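Local coordinates for protein uncharacterized sugar kinase PH1459 (Pyrococcus horikoshii, PDB 3EWM) that probably phosphorylates a sugar such as fructose with ATP as donor, as a member of the PfkB carbohydrate kinase family, at residues K49-S54 against W119-E124; K146-I151 against I183-I188; S209-I214 against V255-L260; A276-Q281 against D292-Y297. All coordinates share one frame; numbering follows the deposited sequence.

Contact 1 (K49-S54 against W119-E124)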
loop_
_atom_site.group_PDB
_atom_site.type_symbol
_atom_site.label_atom_id
_atom_site.label_comp_id
_atom_site.label_asym_id
_atom_site.label_seq_id
_atom_site.Cartn_x
_atom_site.Cartn_y
_atom_site.Cartn_z
ATOM N N LYS A 49 -4.688 3.998 30.977
ATOM C CA LYS A 49 -5.405 3.002 30.158
ATOM C C LYS A 49 -5.808 3.607 28.817
ATOM O O LYS A 49 -6.469 4.646 28.759
ATOM C CB LYS A 49 -6.664 2.483 30.863
ATOM C CG LYS A 49 -6.432 1.402 31.898
ATOM C CD LYS A 49 -7.772 1.017 32.585
ATOM C CE LYS A 49 -8.139 1.973 33.722
ATOM N NZ LYS A 49 -9.245 1.423 34.588
ATOM N N SER A 50 -5.377 2.954 27.746
ATOM C CA SER A 50 -5.546 3.471 26.397
ATOM C C SER A 50 -6.125 2.396 25.509
ATOM O O SER A 50 -5.645 1.272 25.500
ATOM C CB SER A 50 -4.190 3.910 25.853
ATOM O OG SER A 50 -4.323 4.479 24.581
ATOM N N SER A 51 -7.157 2.755 24.754
ATOM C CA SER A 51 -7.814 1.828 23.844
ATOM C C SER A 51 -7.886 2.465 22.480
ATOM O O SER A 51 -8.117 3.667 22.353
ATOM C CB SER A 51 -9.251 1.537 24.291
ATOM O OG SER A 51 -9.285 0.778 25.471
ATOM N N LEU A 52 -7.692 1.656 21.451
ATOM C CA LEU A 52 -7.794 2.142 20.102
ATOM C C LEU A 52 -8.894 1.407 19.368
ATOM O O LEU A 52 -8.952 0.179 19.356
ATOM C CB LEU A 52 -6.455 1.994 19.369
ATOM C CG LEU A 52 -6.451 2.395 17.887
ATOM C CD1 LEU A 52 -6.685 3.908 17.713
ATOM C CD2 LEU A 52 -5.129 1.965 17.271
ATOM N N ILE A 53 -9.783 2.183 18.778
ATOM C CA ILE A 53 -10.818 1.643 17.929
ATOM C C ILE A 53 -10.419 1.940 16.506
ATOM O O ILE A 53 -10.259 3.096 16.110
ATOM C CB ILE A 53 -12.189 2.254 18.256
ATOM C CG1 ILE A 53 -12.657 1.748 19.627
ATOM C CG2 ILE A 53 -13.228 1.939 17.115
ATOM C CD1 ILE A 53 -13.526 2.743 20.346
ATOM N N SER A 54 -10.249 0.876 15.738
ATOM C CA SER A 54 -9.828 0.996 14.374
ATOM C C SER A 54 -10.158 -0.287 13.631
ATOM O O SER A 54 -10.880 -1.161 14.146
ATOM C CB SER A 54 -8.335 1.307 14.285
ATOM O OG SER A 54 -8.038 1.734 12.971
ATOM N N TRP A 119 -18.804 -0.559 21.573
ATOM C CA TRP A 119 -19.516 0.486 22.289
ATOM C C TRP A 119 -19.204 0.470 23.760
ATOM O O TRP A 119 -19.313 1.485 24.429
ATOM C CB TRP A 119 -21.004 0.329 22.057
ATOM C CG TRP A 119 -21.326 0.534 20.636
ATOM C CD1 TRP A 119 -21.681 -0.419 19.729
ATOM C CD2 TRP A 119 -21.301 1.771 19.936
ATOM N NE1 TRP A 119 -21.890 0.150 18.505
ATOM C CE2 TRP A 119 -21.661 1.499 18.602
ATOM C CE3 TRP A 119 -21.008 3.089 20.304
ATOM C CZ2 TRP A 119 -21.739 2.502 17.629
ATOM C CZ3 TRP A 119 -21.086 4.079 19.342
ATOM C CH2 TRP A 119 -21.459 3.782 18.021
ATOM N N ASP A 120 -18.795 -0.681 24.265
ATOM C CA ASP A 120 -18.382 -0.775 25.650
ATOM C C ASP A 120 -17.144 0.069 25.884
ATOM O O ASP A 120 -17.077 0.830 26.842
ATOM C CB ASP A 120 -18.100 -2.216 26.025
ATOM C CG ASP A 120 -19.343 -2.959 26.458
ATOM O OD1 ASP A 120 -20.457 -2.361 26.520
ATOM O OD2 ASP A 120 -19.185 -4.151 26.759
ATOM N N ILE A 121 -16.169 -0.070 24.998
ATOM C CA ILE A 121 -14.961 0.748 25.071
ATOM C C ILE A 121 -15.287 2.245 24.981
ATOM O O ILE A 121 -14.823 3.034 25.820
ATOM C CB ILE A 121 -13.913 0.311 24.001
ATOM C CG1 ILE A 121 -13.334 -1.049 24.383
ATOM C CG2 ILE A 121 -12.790 1.365 23.870
ATOM C CD1 ILE A 121 -12.570 -1.762 23.269
ATOM N N VAL A 122 -16.091 2.638 23.996
ATOM C CA VAL A 122 -16.432 4.058 23.858
ATOM C C VAL A 122 -17.212 4.582 25.089
ATOM O O VAL A 122 -17.003 5.713 25.516
ATOM C CB VAL A 122 -17.141 4.427 22.507
ATOM C CG1 VAL A 122 -16.804 3.430 21.389
ATOM C CG2 VAL A 122 -18.642 4.591 22.663
ATOM N N GLU A 123 -18.080 3.755 25.667
ATOM C CA GLU A 123 -18.831 4.188 26.850
ATOM C C GLU A 123 -17.978 4.257 28.115
ATOM O O GLU A 123 -18.265 5.046 29.020
ATOM C CB GLU A 123 -20.083 3.342 27.063
ATOM C CG GLU A 123 -21.201 3.705 26.075
ATOM C CD GLU A 123 -22.533 3.049 26.381
ATOM O OE1 GLU A 123 -22.606 2.170 27.268
ATOM O OE2 GLU A 123 -23.526 3.421 25.712
ATOM N N GLU A 124 -16.920 3.455 28.160
ATOM C CA GLU A 124 -16.012 3.454 29.290
ATOM C C GLU A 124 -15.113 4.691 29.281
ATOM O O GLU A 124 -14.718 5.194 30.338
ATOM C CB GLU A 124 -15.150 2.184 29.279
ATOM C CG GLU A 124 -14.330 1.993 30.553
ATOM C CD GLU A 124 -13.379 0.807 30.506
ATOM O OE1 GLU A 124 -13.483 -0.028 29.564
ATOM O OE2 GLU A 124 -12.527 0.705 31.430
#

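Contact 2 (K146-I151 against I183-I188)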
loop_
_atom_site.group_PDB
_atom_site.type_symbol
_atom_site.label_atom_id
_atom_site.label_comp_id
_atom_site.label_asym_id
_atom_site.label_seq_id
_atom_site.Cartn_x
_atom_site.Cartn_y
_atom_site.Cartn_z
ATOM N N LYS A 146 -20.911 9.412 13.958
ATOM C CA LYS A 146 -21.922 8.823 14.836
ATOM C C LYS A 146 -21.387 8.448 16.211
ATOM O O LYS A 146 -22.026 8.724 17.206
ATOM C CB LYS A 146 -22.602 7.644 14.147
ATOM C CG LYS A 146 -23.512 8.140 13.035
ATOM C CD LYS A 146 -24.328 7.038 12.402
ATOM C CE LYS A 146 -25.351 7.673 11.471
ATOM N NZ LYS A 146 -24.691 8.317 10.298
ATOM N N VAL A 147 -20.207 7.850 16.272
ATOM C CA VAL A 147 -19.613 7.503 17.567
ATOM C C VAL A 147 -19.464 8.746 18.448
ATOM O O VAL A 147 -19.907 8.778 19.608
ATOM C CB VAL A 147 -18.267 6.763 17.387
ATOM C CG1 VAL A 147 -17.584 6.541 18.725
ATOM C CG2 VAL A 147 -18.474 5.428 16.671
ATOM N N ILE A 148 -18.864 9.778 17.867
ATOM C CA ILE A 148 -18.638 11.043 18.550
ATOM C C ILE A 148 -19.954 11.691 18.996
ATOM O O ILE A 148 -20.080 12.086 20.140
ATOM C CB ILE A 148 -17.819 12.006 17.649
ATOM C CG1 ILE A 148 -16.503 11.340 17.202
ATOM C CG2 ILE A 148 -17.573 13.351 18.348
ATOM C CD1 ILE A 148 -15.635 10.733 18.340
ATOM N N LYS A 149 -20.931 11.775 18.096
ATOM C CA LYS A 149 -22.250 12.290 18.468
ATOM C C LYS A 149 -22.890 11.482 19.597
ATOM O O LYS A 149 -23.486 12.054 20.505
ATOM C CB LYS A 149 -23.166 12.365 17.245
ATOM C CG LYS A 149 -22.653 13.357 16.206
ATOM C CD LYS A 149 -23.544 13.474 14.992
ATOM C CE LYS A 149 -22.965 14.529 14.011
ATOM N NZ LYS A 149 -23.467 14.444 12.629
ATOM N N LYS A 150 -22.747 10.162 19.551
ATOM C CA LYS A 150 -23.319 9.283 20.580
ATOM C C LYS A 150 -22.747 9.577 21.967
ATOM O O LYS A 150 -23.488 9.588 22.961
ATOM C CB LYS A 150 -23.050 7.811 20.243
ATOM C CG LYS A 150 -23.824 6.844 21.116
ATOM C CD LYS A 150 -22.950 5.707 21.570
ATOM C CE LYS A 150 -22.409 5.889 22.968
ATOM N NZ LYS A 150 -23.442 5.514 23.982
ATOM N N ILE A 151 -21.435 9.800 22.037
ATOM C CA ILE A 151 -20.759 10.011 23.326
ATOM C C ILE A 151 -20.662 11.458 23.793
ATOM O O ILE A 151 -20.267 11.704 24.933
ATOM C CB ILE A 151 -19.322 9.465 23.352
ATOM C CG1 ILE A 151 -18.474 10.156 22.291
ATOM C CG2 ILE A 151 -19.297 7.955 23.248
ATOM C CD1 ILE A 151 -17.039 10.282 22.695
ATOM N N ILE A 183 -15.169 19.819 14.968
ATOM C CA ILE A 183 -14.655 20.826 15.875
ATOM C C ILE A 183 -15.753 21.216 16.866
ATOM O O ILE A 183 -15.513 21.296 18.068
ATOM C CB ILE A 183 -14.127 22.058 15.117
ATOM C CG1 ILE A 183 -12.832 21.700 14.352
ATOM C CG2 ILE A 183 -13.870 23.179 16.108
ATOM C CD1 ILE A 183 -12.393 22.734 13.295
ATOM N N LYS A 184 -16.967 21.415 16.348
ATOM C CA LYS A 184 -18.118 21.782 17.179
ATOM C C LYS A 184 -18.492 20.701 18.197
ATOM O O LYS A 184 -19.024 21.011 19.258
ATOM C CB LYS A 184 -19.311 22.180 16.307
ATOM C CG LYS A 184 -19.141 23.586 15.715
ATOM C CD LYS A 184 -20.322 23.987 14.859
ATOM C CE LYS A 184 -20.332 25.487 14.634
ATOM N NZ LYS A 184 -21.585 25.917 13.933
ATOM N N LEU A 185 -18.169 19.450 17.885
ATOM C CA LEU A 185 -18.404 18.340 18.801
ATOM C C LEU A 185 -17.289 18.197 19.817
ATOM O O LEU A 185 -17.476 17.575 20.859
ATOM C CB LEU A 185 -18.563 17.025 18.037
ATOM C CG LEU A 185 -19.854 16.815 17.225
ATOM C CD1 LEU A 185 -19.581 15.831 16.134
ATOM C CD2 LEU A 185 -21.007 16.353 18.121
ATOM N N ALA A 186 -16.133 18.789 19.531
ATOM C CA ALA A 186 -14.964 18.571 20.374
ATOM C C ALA A 186 -14.894 19.522 21.563
ATOM O O ALA A 186 -15.125 20.723 21.439
ATOM C CB ALA A 186 -13.679 18.638 19.548
ATOM N N ASP A 187 -14.570 18.953 22.714
ATOM C CA ASP A 187 -14.212 19.719 23.898
ATOM C C ASP A 187 -12.806 20.273 23.750
ATOM O O ASP A 187 -12.530 21.394 24.155
ATOM C CB ASP A 187 -14.240 18.807 25.108
ATOM C CG ASP A 187 -15.624 18.272 25.381
ATOM O OD1 ASP A 187 -16.436 19.034 25.943
ATOM O OD2 ASP A 187 -15.881 17.101 25.039
ATOM N N ILE A 188 -11.931 19.455 23.170
ATOM C CA ILE A 188 -10.515 19.748 23.078
ATOM C C ILE A 188 -10.185 19.701 21.613
ATOM O O ILE A 188 -10.457 18.708 20.929
ATOM C CB ILE A 188 -9.681 18.686 23.835
ATOM C CG1 ILE A 188 -10.045 18.686 25.321
ATOM C CG2 ILE A 188 -8.185 18.909 23.633
ATOM C CD1 ILE A 188 -10.153 17.284 25.899
#

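Contact 3 (S209-I214 against V255-L260)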
loop_
_atom_site.group_PDB
_atom_site.type_symbol
_atom_site.label_atom_id
_atom_site.label_comp_id
_atom_site.label_asym_id
_atom_site.label_seq_id
_atom_site.Cartn_x
_atom_site.Cartn_y
_atom_site.Cartn_z
ATOM N N SER A 209 -14.678 23.420 22.789
ATOM C CA SER A 209 -15.598 24.059 23.735
ATOM C C SER A 209 -14.924 24.287 25.100
ATOM O O SER A 209 -15.217 25.261 25.814
ATOM C CB SER A 209 -16.873 23.220 23.867
ATOM O OG SER A 209 -16.583 21.991 24.484
HETATM N N MSE A 210 -13.989 23.405 25.436
HETATM C CA MSE A 210 -13.311 23.444 26.718
HETATM C C MSE A 210 -11.882 23.965 26.598
HETATM O O MSE A 210 -11.398 24.679 27.483
HETATM C CB MSE A 210 -13.311 22.049 27.330
HETATM C CG MSE A 210 -12.129 21.731 28.229
HETATM SE SE MSE A 210 -12.200 19.956 29.051
HETATM C CE MSE A 210 -13.651 20.273 30.326
ATOM N N LEU A 211 -11.203 23.588 25.514
ATOM C CA LEU A 211 -9.782 23.893 25.364
ATOM C C LEU A 211 -9.306 23.787 23.930
ATOM O O LEU A 211 -9.673 22.875 23.189
ATOM C CB LEU A 211 -8.942 22.959 26.247
ATOM C CG LEU A 211 -7.427 23.134 26.176
ATOM C CD1 LEU A 211 -7.029 24.365 26.966
ATOM C CD2 LEU A 211 -6.708 21.897 26.684
ATOM N N THR A 212 -8.459 24.725 23.542
ATOM C CA THR A 212 -7.864 24.683 22.225
ATOM C C THR A 212 -6.357 24.705 22.393
ATOM O O THR A 212 -5.825 25.533 23.139
ATOM C CB THR A 212 -8.319 25.887 21.381
ATOM O OG1 THR A 212 -9.743 25.960 21.420
ATOM C CG2 THR A 212 -7.876 25.740 19.954
ATOM N N ALA A 213 -5.681 23.790 21.704
ATOM C CA ALA A 213 -4.234 23.757 21.694
ATOM C C ALA A 213 -3.815 24.100 20.290
ATOM O O ALA A 213 -4.164 23.393 19.343
ATOM C CB ALA A 213 -3.712 22.388 22.098
ATOM N N ILE A 214 -3.109 25.219 20.147
ATOM C CA ILE A 214 -2.643 25.631 18.839
ATOM C C ILE A 214 -1.146 25.418 18.811
ATOM O O ILE A 214 -0.418 26.021 19.598
ATOM C CB ILE A 214 -2.997 27.119 18.488
ATOM C CG1 ILE A 214 -4.517 27.359 18.461
ATOM C CG2 ILE A 214 -2.404 27.509 17.139
ATOM C CD1 ILE A 214 -5.338 26.349 17.653
ATOM N N VAL A 255 -3.816 13.145 28.661
ATOM C CA VAL A 255 -3.467 12.611 29.984
ATOM C C VAL A 255 -3.499 13.719 31.053
ATOM O O VAL A 255 -4.064 13.512 32.122
ATOM C CB VAL A 255 -2.133 11.835 29.961
ATOM C CG1 VAL A 255 -1.680 11.508 31.363
ATOM C CG2 VAL A 255 -2.304 10.523 29.157
ATOM N N GLY A 256 -2.930 14.887 30.745
ATOM C CA GLY A 256 -2.995 16.061 31.625
ATOM C C GLY A 256 -4.403 16.455 32.026
ATOM O O GLY A 256 -4.716 16.617 33.217
ATOM N N ILE A 257 -5.264 16.599 31.031
ATOM C CA ILE A 257 -6.661 16.922 31.261
ATOM C C ILE A 257 -7.329 15.849 32.138
ATOM O O ILE A 257 -8.088 16.161 33.067
ATOM C CB ILE A 257 -7.395 17.086 29.914
ATOM C CG1 ILE A 257 -6.942 18.381 29.234
ATOM C CG2 ILE A 257 -8.922 17.066 30.107
ATOM C CD1 ILE A 257 -7.204 18.433 27.737
ATOM N N LEU A 258 -7.037 14.584 31.845
ATOM C CA LEU A 258 -7.583 13.490 32.641
ATOM C C LEU A 258 -7.105 13.544 34.104
ATOM O O LEU A 258 -7.887 13.334 35.021
ATOM C CB LEU A 258 -7.200 12.149 32.012
ATOM C CG LEU A 258 -7.727 10.900 32.727
ATOM C CD1 LEU A 258 -9.216 10.674 32.389
ATOM C CD2 LEU A 258 -6.890 9.701 32.328
ATOM N N LYS A 259 -5.821 13.821 34.308
ATOM C CA LYS A 259 -5.214 13.707 35.633
ATOM C C LYS A 259 -5.374 14.948 36.528
ATOM O O LYS A 259 -5.472 14.819 37.749
ATOM C CB LYS A 259 -3.732 13.356 35.515
ATOM C CG LYS A 259 -3.466 11.992 34.936
ATOM C CD LYS A 259 -3.828 10.885 35.902
ATOM C CE LYS A 259 -3.059 9.642 35.541
ATOM N NZ LYS A 259 -1.703 10.041 35.037
ATOM N N LEU A 260 -5.386 16.138 35.932
ATOM C CA LEU A 260 -5.438 17.367 36.724
ATOM C C LEU A 260 -6.841 17.586 37.286
ATOM O O LEU A 260 -7.820 17.123 36.698
ATOM C CB LEU A 260 -4.963 18.578 35.907
ATOM C CG LEU A 260 -3.484 18.555 35.495
ATOM C CD1 LEU A 260 -3.178 19.614 34.444
ATOM C CD2 LEU A 260 -2.550 18.666 36.722
#

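Contact 4 (A276-Q281 against D292-Y297)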
loop_
_atom_site.group_PDB
_atom_site.type_symbol
_atom_site.label_atom_id
_atom_site.label_comp_id
_atom_site.label_asym_id
_atom_site.label_seq_id
_atom_site.Cartn_x
_atom_site.Cartn_y
_atom_site.Cartn_z
ATOM N N ALA A 276 6.495 16.700 24.885
ATOM C CA ALA A 276 6.910 16.996 23.516
ATOM C C ALA A 276 8.423 17.150 23.412
ATOM O O ALA A 276 9.041 16.559 22.525
ATOM C CB ALA A 276 6.209 18.243 22.957
ATOM N N ALA A 277 9.010 17.929 24.322
ATOM C CA ALA A 277 10.456 18.164 24.307
ATOM C C ALA A 277 11.193 16.832 24.389
ATOM O O ALA A 277 12.068 16.533 23.564
ATOM C CB ALA A 277 10.863 19.071 25.473
ATOM N N LEU A 278 10.808 16.024 25.375
ATOM C CA LEU A 278 11.433 14.717 25.580
ATOM C C LEU A 278 11.166 13.762 24.416
ATOM O O LEU A 278 12.008 12.926 24.109
ATOM C CB LEU A 278 11.001 14.082 26.906
ATOM C CG LEU A 278 11.456 14.659 28.258
ATOM C CD1 LEU A 278 11.117 13.661 29.351
ATOM C CD2 LEU A 278 12.934 15.020 28.299
ATOM N N SER A 279 10.017 13.906 23.753
ATOM C CA SER A 279 9.712 13.058 22.588
ATOM C C SER A 279 10.709 13.240 21.456
ATOM O O SER A 279 10.896 12.328 20.635
ATOM C CB SER A 279 8.292 13.290 22.051
ATOM O OG SER A 279 8.199 14.497 21.332
ATOM N N THR A 280 11.339 14.413 21.402
ATOM C CA THR A 280 12.271 14.712 20.318
ATOM C C THR A 280 13.549 13.889 20.392
ATOM O O THR A 280 14.321 13.880 19.440
ATOM C CB THR A 280 12.667 16.191 20.239
ATOM O OG1 THR A 280 13.524 16.517 21.344
ATOM C CG2 THR A 280 11.435 17.103 20.221
ATOM N N GLN A 281 13.768 13.220 21.519
ATOM C CA GLN A 281 14.975 12.441 21.744
ATOM C C GLN A 281 14.773 10.984 21.326
ATOM O O GLN A 281 15.702 10.191 21.396
ATOM C CB GLN A 281 15.390 12.530 23.214
ATOM C CG GLN A 281 15.567 13.952 23.689
ATOM C CD GLN A 281 16.559 14.713 22.832
ATOM O OE1 GLN A 281 16.187 15.590 22.046
ATOM N NE2 GLN A 281 17.820 14.366 22.957
ATOM N N ASP A 292 7.951 6.661 33.604
ATOM C CA ASP A 292 9.114 6.497 34.489
ATOM C C ASP A 292 10.218 7.524 34.188
ATOM O O ASP A 292 10.826 8.066 35.103
ATOM C CB ASP A 292 9.643 5.055 34.466
ATOM C CG ASP A 292 9.999 4.571 33.065
ATOM O OD1 ASP A 292 10.916 5.144 32.431
ATOM O OD2 ASP A 292 9.374 3.595 32.594
ATOM N N GLU A 293 10.450 7.809 32.910
ATOM C CA GLU A 293 11.388 8.861 32.526
ATOM C C GLU A 293 10.897 10.238 32.931
ATOM O O GLU A 293 11.690 11.076 33.352
ATOM C CB GLU A 293 11.580 8.908 31.022
ATOM C CG GLU A 293 11.896 7.627 30.326
ATOM C CD GLU A 293 11.787 7.825 28.834
ATOM O OE1 GLU A 293 11.044 7.067 28.178
ATOM O OE2 GLU A 293 12.410 8.792 28.339
ATOM N N LEU A 294 9.594 10.477 32.762
ATOM C CA LEU A 294 8.997 11.778 33.038
ATOM C C LEU A 294 8.981 12.104 34.519
ATOM O O LEU A 294 9.096 13.269 34.907
ATOM C CB LEU A 294 7.578 11.852 32.479
ATOM C CG LEU A 294 7.488 12.010 30.961
ATOM C CD1 LEU A 294 6.115 11.548 30.489
ATOM C CD2 LEU A 294 7.765 13.434 30.470
ATOM N N LEU A 295 8.856 11.071 35.344
ATOM C CA LEU A 295 8.804 11.246 36.792
ATOM C C LEU A 295 10.073 11.893 37.372
ATOM O O LEU A 295 10.039 12.436 38.469
ATOM C CB LEU A 295 8.492 9.918 37.475
ATOM C CG LEU A 295 7.076 9.570 37.964
ATOM C CD1 LEU A 295 5.961 10.376 37.346
ATOM C CD2 LEU A 295 6.844 8.102 37.749
ATOM N N LYS A 296 11.164 11.871 36.608
ATOM C CA LYS A 296 12.427 12.522 36.997
ATOM C C LYS A 296 12.352 14.051 36.943
ATOM O O LYS A 296 13.269 14.738 37.408
ATOM C CB LYS A 296 13.587 12.035 36.115
ATOM C CG LYS A 296 13.623 10.518 35.878
ATOM C CD LYS A 296 14.298 9.755 36.992
ATOM C CE LYS A 296 15.812 9.689 36.797
ATOM N NZ LYS A 296 16.450 8.839 37.855
ATOM N N TYR A 297 11.262 14.569 36.378
ATOM C CA TYR A 297 11.043 16.008 36.202
ATOM C C TYR A 297 9.835 16.462 36.991
ATOM O O TYR A 297 8.825 15.752 37.052
ATOM C CB TYR A 297 10.819 16.348 34.722
ATOM C CG TYR A 297 11.974 15.976 33.834
ATOM C CD1 TYR A 297 12.979 16.895 33.547
ATOM C CD2 TYR A 297 12.075 14.688 33.293
ATOM C CE1 TYR A 297 14.055 16.544 32.723
ATOM C CE2 TYR A 297 13.147 14.329 32.474
ATOM C CZ TYR A 297 14.128 15.257 32.195
ATOM O OH TYR A 297 15.189 14.901 31.388
#

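Contact 1 (K49-S54 against W119-E124)
Ile53 and Ser51, two residues apart on strand 49-57, meet Ile121 and Val122 where helix 119-124 crosses the central sheet of the ribokinase-like alpha/beta fold. The short axes of the two segments approach to 9.5 Å, at 135° between their N-to-C directions, so the helix lies obliquely over the strand. Ser51 and Ile121 bring the backbones nearest, with 7.3 Å between their CA atoms.

Apolar packing carries the contact. Ile121 sends CG2 rather than its longer branch to the strand: this methyl is anti to the backbone N while CG1 stands beside it (chi1 -70°), and it sits 3.6 Å from Ser51 CB. The same methyl borders the end of Ile53, the two isoleucine side chains sliding past each other in opposite directions. Val122 meets Ile53 at about a right angle, and its chi1 of -25° is well off a staggered value, which may reflect tight packing there.

Polar groups lie around this patch. The hydroxyl of Ser51, beside its own backbone N, hydrogen-bonds to Asp75. At the exposed end, Lys49 NZ and Glu124 OE2 are oppositely charged but stay 4.6 Å apart, a separation that at most suggests a mild attraction.

The strand's other face belongs to helix 35-45, reached by Ser50 and Leu52, while Val122 also packs on Lys150 and Ile151 of helix 140-151. On the strand side, one methyl does double duty: Ile53 CD1 is 3.5 Å from Val122 CG1 and 3.9 Å from Ile121 CG2.

Contact 2 (K146-I151 against I183-I188)
Two successive helices of a beta-alpha-beta series, 140-151 and 172-185, come together where Leu185 packs on Ile148 and Lys149. Helix 140-151 leads into strand 156-160 and helix 172-185 into strand 188-192, so the contact joins neighbouring helices of one covering layer above neighbouring parallel strands. Lys149 and Leu185 bring the backbones nearest, 7.2 Å between their CA atoms.

Leu185 is the single residue of its segment that touches the other helix. It is also the last helical residue, since Ala186 leaves helical phi/psi. Its CB lies 3.8 Å from Ile148 CG2, and its CD1 reaches the same methyl at 3.9 Å. Ile148 divides its two branches: CG2, anti to the backbone N, serves Leu185, while CG1 and CD1 turn away from this helix, and the side chain also packs on Val128, Phe130 and Ile157 of the sheet below.

Lys149 adds aliphatic cover from the solvent side. Its CG is 3.9 Å from Leu185 CD2, and about as near to CD1, so both methyls of the leucine rest against one methylene; beyond CG the chain runs extended, which takes the charged end off toward solvent. The carbonyl O of Leu185 is taken by Lys152 NZ, so the helix end has a polar partner just past the apolar patch.

Such side-by-side packing of crossover helices, buried beneath and exposed above, is characteristic of the Rossmann-like alpha/beta core of the ribokinase fold.

Contact 3 (S209-I214 against V255-L260)
Leu211, Met210 and Ile257 offer no ring or other flat group, so there are no stacked faces or edges here: the contact is made by the methyls of Leu211 and Ile257 and the selenium of Met210. The geometry is correspondingly spare. Even the nearest CA atoms, those of Leu211 and Ile257, stand 9.6 Å apart, and the two backbones are bridged by side chains reaching from both sides.

Leu211, on strand 211-215, holds CG anti to its backbone N (chi1 179°), which carries its methyls out from the sheet toward helix 245-259. Ile257 answers with its long branch: CG1 stands beside the backbone N and continues extended (chi2 160°), so CD1 is the outermost atom. Leu211 CD2 and Ile257 CD1 meet at 3.7 Å, the two chains crossing at a slant.

Met210, a selenomethionine in this crystal, comes in just before the strand. Its SE atom reaches the shorter branch, with 4.5 Å to Ile257 CG2, a looser touch than that of the leucine. Helix 265-279 closes the cluster, since both Leu211 and Ile257 rest on Leu268, and Met210 packs on Leu263 in the preceding loop.

The side chain of Leu211 is about 8 Å from that of Lys190, an ATP-binding residue. This is apolar strand-to-helix packing at the start of strand 211-215, whose other end carries the ATP-binding Thr215, in the neighbourhood of the nucleotide site, as expected of the ribokinase-like fold of PfkB kinases.

Contact 4 (A276-Q281 against D292-Y297)
Leu278 and Leu294, whose CA atoms are 8.4 Å apart, mark the nearest backbone approach between the last part of helix 265-279 and the short helix 291-294 in the C-terminal helical part of this ribokinase-like fold. From Leu294 to Tyr297 the chain makes a type I beta turn, closed by Tyr297 N on Leu294 O at 2.9 Å, and Tyr297 then takes the N-cap position of helix 298-304. In 276-281 the backbone is tied by Thr280: its OG1 donates to Ala277 O at 2.7 Å, with a C=O...donor angle of 161°, and the same oxygen also accepts from Thr280 N, so two bonds grip it.

Between the segments the chemistry is wholly apolar, and Leu278 supplies one side of it. Its CG stands beside the backbone N (chi1 -69°), presenting both methyls to the turn. CD1 packs 3.5 Å from Leu294 CD2, the two leucines sliding past each other in opposite directions, and it also lies 3.8 Å from Tyr297 CE2. The exposed tyrosine crosses Leu278 at an oblique angle, while Leu294 is buried and rests as well on Leu274 and Val275 of helix 265-279, about one turn before Leu278. Pro289 packs against Leu278 from the intervening loop.

Within the turn, Leu294 O lies at the edge of the Tyr297 ring, in its plane. At the ring's far end, Tyr297 OH lies 3.8 Å from Leu278 CD2.

How the contacts relate
Contact 1 is buried throughout, whereas contacts 2, 3 and 4 mix buried residues with partly or fully exposed ones. Contacts 1 and 3 each set a helix against a strand of the same nine-stranded sheet; contacts 2 and 4 pack one helix end or turn on another. Contacts 1 and 2 are linked by a salt bridge, Glu123 OE2 to Lys150 NZ at 2.7 Å, and by packing of Trp119 and Val122 on helix 140-151. Between contacts 2 and 3 the polar link is backbone, Asp187 O probably accepting from Met210 N and Leu211 N, with Ile188 also packing on Ile257. Contact 4 touches none of the others, yet its helix 265-279 also covers contact 3. All four are apolar across their segments.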